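Local coordinates for LacI family transcription regulator (Bifidobacterium animalis subsp. lactis, PDB 4O5A), which probably regulates transcription by binding operator DNA through a LacI-type helix-turn-helix domain, under the control of a small-molecule effector held by its periplasmic-binding-protein-like core, at residues V118-L121 against E122-A126; S307-L310 against A311-M315. One frame throughout, in Å; residues are numbered along the deposited sequence.

Contact 1: V118-L121 against E122-A126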
loop_
_atom_site.group_PDB
_atom_site.type_symbol
_atom_site.label_atom_id
_atom_site.label_comp_id
_atom_site.label_asym_id
_atom_site.label_seq_id
_atom_site.Cartn_x
_atom_site.Cartn_y
_atom_site.Cartn_z
ATOM N N VAL A 118 -2.985 23.322 5.172
ATOM C CA VAL A 118 -3.659 24.587 4.895
ATOM C C VAL A 118 -2.707 25.573 4.217
ATOM O O VAL A 118 -3.063 26.210 3.227
ATOM C CB VAL A 118 -4.285 25.189 6.166
ATOM C CG1 VAL A 118 -4.845 26.573 5.892
ATOM C CG2 VAL A 118 -5.388 24.282 6.670
ATOM N N SER A 119 -1.480 25.660 4.721
ATOM C CA SER A 119 -0.487 26.559 4.139
ATOM C C SER A 119 -0.179 26.236 2.672
ATOM O O SER A 119 -0.099 27.131 1.838
ATOM C CB SER A 119 0.790 26.554 4.978
ATOM O OG SER A 119 1.751 27.427 4.425
ATOM N N ILE A 120 -0.026 24.955 2.354
ATOM C CA ILE A 120 0.234 24.555 0.976
ATOM C C ILE A 120 -0.953 24.895 0.075
ATOM O O ILE A 120 -0.781 25.411 -1.032
ATOM C CB ILE A 120 0.560 23.052 0.887
ATOM C CG1 ILE A 120 1.873 22.760 1.622
ATOM C CG2 ILE A 120 0.633 22.600 -0.568
ATOM C CD1 ILE A 120 2.130 21.284 1.881
ATOM N N LEU A 121 -2.159 24.621 0.568
ATOM C CA LEU A 121 -3.380 24.877 -0.182
ATOM C C LEU A 121 -3.536 26.368 -0.445
ATOM O O LEU A 121 -3.930 26.775 -1.535
ATOM C CB LEU A 121 -4.588 24.355 0.594
ATOM C CG LEU A 121 -4.704 22.840 0.743
ATOM C CD1 LEU A 121 -5.953 22.470 1.535
ATOM C CD2 LEU A 121 -4.697 22.151 -0.616
ATOM N N GLU A 122 -3.215 27.183 0.556
ATOM C CA GLU A 122 -3.309 28.627 0.405
ATOM C C GLU A 122 -2.345 29.114 -0.673
ATOM O O GLU A 122 -2.654 30.038 -1.421
ATOM C CB GLU A 122 -3.057 29.326 1.744
ATOM C CG GLU A 122 -4.196 29.142 2.742
ATOM C CD GLU A 122 -3.864 29.631 4.145
ATOM O OE1 GLU A 122 -2.665 29.660 4.505
ATOM O OE2 GLU A 122 -4.808 29.982 4.890
ATOM N N ASP A 123 -1.185 28.472 -0.764
ATOM C CA ASP A 123 -0.191 28.842 -1.762
ATOM C C ASP A 123 -0.701 28.505 -3.157
ATOM O O ASP A 123 -0.588 29.309 -4.082
ATOM C CB ASP A 123 1.141 28.135 -1.483
ATOM C CG ASP A 123 2.152 28.331 -2.596
ATOM O OD1 ASP A 123 2.718 29.442 -2.703
ATOM O OD2 ASP A 123 2.386 27.369 -3.361
ATOM N N TRP A 124 -1.277 27.313 -3.293
ATOM C CA TRP A 124 -1.807 26.853 -4.567
ATOM C C TRP A 124 -2.927 27.763 -5.041
ATOM O O TRP A 124 -3.009 28.096 -6.220
ATOM C CB TRP A 124 -2.306 25.417 -4.436
ATOM C CG TRP A 124 -1.211 24.410 -4.565
ATOM C CD1 TRP A 124 0.084 24.645 -4.932
ATOM C CD2 TRP A 124 -1.315 22.999 -4.331
ATOM N NE1 TRP A 124 0.795 23.460 -4.941
ATOM C CE2 TRP A 124 -0.042 22.439 -4.582
ATOM C CE3 TRP A 124 -2.358 22.156 -3.939
ATOM C CZ2 TRP A 124 0.208 21.070 -4.449
ATOM C CZ3 TRP A 124 -2.105 20.802 -3.804
ATOM C CH2 TRP A 124 -0.831 20.273 -4.057
ATOM N N ILE A 125 -3.768 28.182 -4.106
ATOM C CA ILE A 125 -4.885 29.058 -4.420
ATOM C C ILE A 125 -4.391 30.435 -4.850
ATOM O O ILE A 125 -4.881 31.002 -5.829
ATOM C CB ILE A 125 -5.832 29.197 -3.214
ATOM C CG1 ILE A 125 -6.530 27.860 -2.938
ATOM C CG2 ILE A 125 -6.858 30.288 -3.456
ATOM C CD1 ILE A 125 -7.326 27.834 -1.635
ATOM N N ALA A 126 -3.419 30.969 -4.115
ATOM C CA ALA A 126 -2.910 32.318 -4.377
ATOM C C ALA A 126 -2.184 32.413 -5.714
ATOM O O ALA A 126 -2.190 33.457 -6.359
ATOM C CB ALA A 126 -1.994 32.760 -3.250
#

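Contact 2: S307-L310 against A311-M315. With SO4 (sulfate ion), chain E.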
loop_
_atom_site.group_PDB
_atom_site.type_symbol
_atom_site.label_atom_id
_atom_site.label_comp_id
_atom_site.label_asym_id
_atom_site.label_seq_id
_atom_site.Cartn_x
_atom_site.Cartn_y
_atom_site.Cartn_z
ATOM N N SER A 307 -13.778 4.827 -7.444
ATOM C CA SER A 307 -13.982 6.059 -6.674
ATOM C C SER A 307 -13.015 7.128 -7.164
ATOM O O SER A 307 -13.381 8.298 -7.357
ATOM C CB SER A 307 -13.761 5.816 -5.180
ATOM O OG SER A 307 -14.903 5.205 -4.607
ATOM N N GLY A 308 -11.780 6.709 -7.380
ATOM C CA GLY A 308 -10.744 7.611 -7.846
ATOM C C GLY A 308 -11.098 8.132 -9.210
ATOM O O GLY A 308 -10.933 9.312 -9.488
ATOM N N ARG A 309 -11.581 7.246 -10.072
ATOM C CA ARG A 309 -11.930 7.625 -11.429
ATOM C C ARG A 309 -13.079 8.631 -11.418
ATOM O O ARG A 309 -13.041 9.641 -12.113
ATOM C CB ARG A 309 -12.292 6.373 -12.225
ATOM C CG ARG A 309 -12.554 6.621 -13.673
ATOM C CD ARG A 309 -12.648 5.301 -14.428
ATOM N NE ARG A 309 -13.171 5.540 -15.758
ATOM C CZ ARG A 309 -12.462 6.040 -16.760
ATOM N NH1 ARG A 309 -11.185 6.353 -16.587
ATOM N NH2 ARG A 309 -13.038 6.233 -17.933
ATOM N N LEU A 310 -14.098 8.363 -10.603
ATOM C CA LEU A 310 -15.227 9.268 -10.505
ATOM C C LEU A 310 -14.799 10.628 -9.954
ATOM O O LEU A 310 -15.282 11.662 -10.408
ATOM C CB LEU A 310 -16.309 8.657 -9.618
ATOM C CG LEU A 310 -17.680 9.304 -9.729
ATOM C CD1 LEU A 310 -18.077 9.480 -11.197
ATOM C CD2 LEU A 310 -18.690 8.442 -9.001
ATOM N N ALA A 311 -13.881 10.621 -8.988
ATOM C CA ALA A 311 -13.413 11.865 -8.371
ATOM C C ALA A 311 -12.740 12.768 -9.402
ATOM O O ALA A 311 -12.973 13.976 -9.433
ATOM C CB ALA A 311 -12.457 11.573 -7.228
ATOM N N ALA A 312 -11.900 12.173 -10.238
ATOM C CA ALA A 312 -11.224 12.929 -11.285
ATOM C C ALA A 312 -12.231 13.472 -12.295
ATOM O O ALA A 312 -12.167 14.641 -12.703
ATOM C CB ALA A 312 -10.184 12.057 -11.962
ATOM N N GLN A 313 -13.189 12.642 -12.689
ATOM C CA GLN A 313 -14.199 13.089 -13.641
ATOM C C GLN A 313 -14.994 14.257 -13.081
ATOM O O GLN A 313 -15.315 15.197 -13.801
ATOM C CB GLN A 313 -15.132 11.935 -14.031
ATOM C CG GLN A 313 -14.415 10.830 -14.789
ATOM C CD GLN A 313 -15.277 9.609 -15.018
ATOM O OE1 GLN A 313 -16.059 9.219 -14.152
ATOM N NE2 GLN A 313 -15.136 8.995 -16.190
ATOM N N LEU A 314 -15.308 14.196 -11.791
ATOM C CA LEU A 314 -16.113 15.246 -11.174
ATOM C C LEU A 314 -15.336 16.558 -11.088
ATOM O O LEU A 314 -15.891 17.635 -11.312
ATOM C CB LEU A 314 -16.577 14.817 -9.777
ATOM C CG LEU A 314 -17.614 13.697 -9.772
ATOM C CD1 LEU A 314 -17.936 13.281 -8.339
ATOM C CD2 LEU A 314 -18.883 14.120 -10.510
HETATM N N MSE A 315 -14.052 16.472 -10.770
HETATM C CA MSE A 315 -13.254 17.684 -10.680
HETATM C C MSE A 315 -13.088 18.294 -12.055
HETATM O O MSE A 315 -13.108 19.505 -12.190
HETATM C CB MSE A 315 -11.894 17.427 -10.025
HETATM C CG MSE A 315 -12.008 17.203 -8.525
HETATM SE SE MSE A 315 -10.286 16.951 -7.674
HETATM C CE MSE A 315 -9.816 15.221 -8.393
HETATM S S SO4 E . -16.739 5.518 -17.008
HETATM O O1 SO4 E . -17.916 4.658 -17.014
HETATM O O2 SO4 E . -17.140 6.898 -17.265
HETATM O O3 SO4 E . -16.062 5.404 -15.719
HETATM O O4 SO4 E . -15.834 5.084 -18.063
#

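Contact 1: V118-L121 against E122-A126
Ile120 lays its CG2 methyl over one face of the Trp124 indole, one turn further along the same helix. The two side chains run side by side and point the same way, and Ile120 CG2 sits 4.1 Å from the centroid of the six-membered ring of Trp124, only 12° off the ring normal: a CH-pi contact. With CG1 anti to the carbonyl carbon (chi1 -65°), the beta-branch CG2 falls anti to the backbone N and comes over the ring. Leu121 reaches the same indole obliquely, its CD2 lying 4.1 Å from Trp124 CE3. The broad, largely apolar indole gives both aliphatic side chains a surface to pack on, which suits a tryptophan to this buried side. On the outer side Glu122, extended beyond CG, turns back and crosses Val118 at a slant. Its exposed carboxylate end lies against Val118 CG1, while Glu122 CG passes 3.2 Å from Val118 O. Beneath runs the helical ladder, N-H of residue i+4 to C=O of residue i, as in Trp124 N to Ile120 O at 3.0 Å. Amphipathic helix 116-127 sets Ile120, Leu121 and Trp124 on Val74 of strand 70-76, Trp124 also on Leu107 of strand 105-111, Val118 and Leu121 on Leu147 of helix 143-149, and Ile120 on Glu100 of the second subunit.

Contact 2: S307-L310 against A311-M315
Gln313 and Arg309, one helical turn apart, share a sulfate on helix 304-320, which packs against the parallel sheet of one lobe of the periplasmic-binding-protein-like fold. Arginine suits its place because the long chain, CG anti to the backbone N (chi1 -175°), reaches several partners: NH2 also forms a salt bridge with Glu101 OE2, and NH1 bonds Ser97 OG. Ala311 opens 311-315; its N donates to Ser307 O at 2.9 Å, and its small methyl lets the helix settle close to Leu157 and Leu159 of strand 156-160. Ala312 bonds back to Gly308 O and turns its equally short side chain to Leu95, Ala98 and Leu99 of helix 88-99. Gln313, on a partly exposed side, extends its chain beyond CG and crosses Leu310 at about a right angle, with OE1 3.6 Å from Leu310 CD1. Its NE2 lies over one face of the Arg309 guanidinium and donates to sulfate O2 at 3.1 Å. Leu314 brings CD1 to 4.2 Å from Leu310 CG, and both leucines rest on Val327 of strand 327-328. Met315, a selenomethionine, reaches Leu95 and Leu157. The anion, probably from the crystallisation liquor, meets the guanidinium at its edge, where NE and NH2 take two different oxygens in a two-pronged grip, Arg309 NE donating to sulfate O3 at 2.9 Å.

From the N terminus, the chain lays down strand 70-76, helix 88-99 and strand 105-111 before reaching contact 1 in helix 116-127. Contact 2 comes much later, in helix 304-320, after five strands of the mixed sheet in the other lobe; beyond the helix the chain adds strand 327-328 here and then 333-335 to the mixed sheet. Each contact closes only helical turns, so the two are in series, neither nesting nor crossing. The centres of contact 1 and contact 2 are about 22 Å apart. What they share is the parallel sheet: contact 1 packs on strands 70-76 and 105-111, contact 2 on strands 156-160 and 327-328, so an early and a late helix join the same lobe.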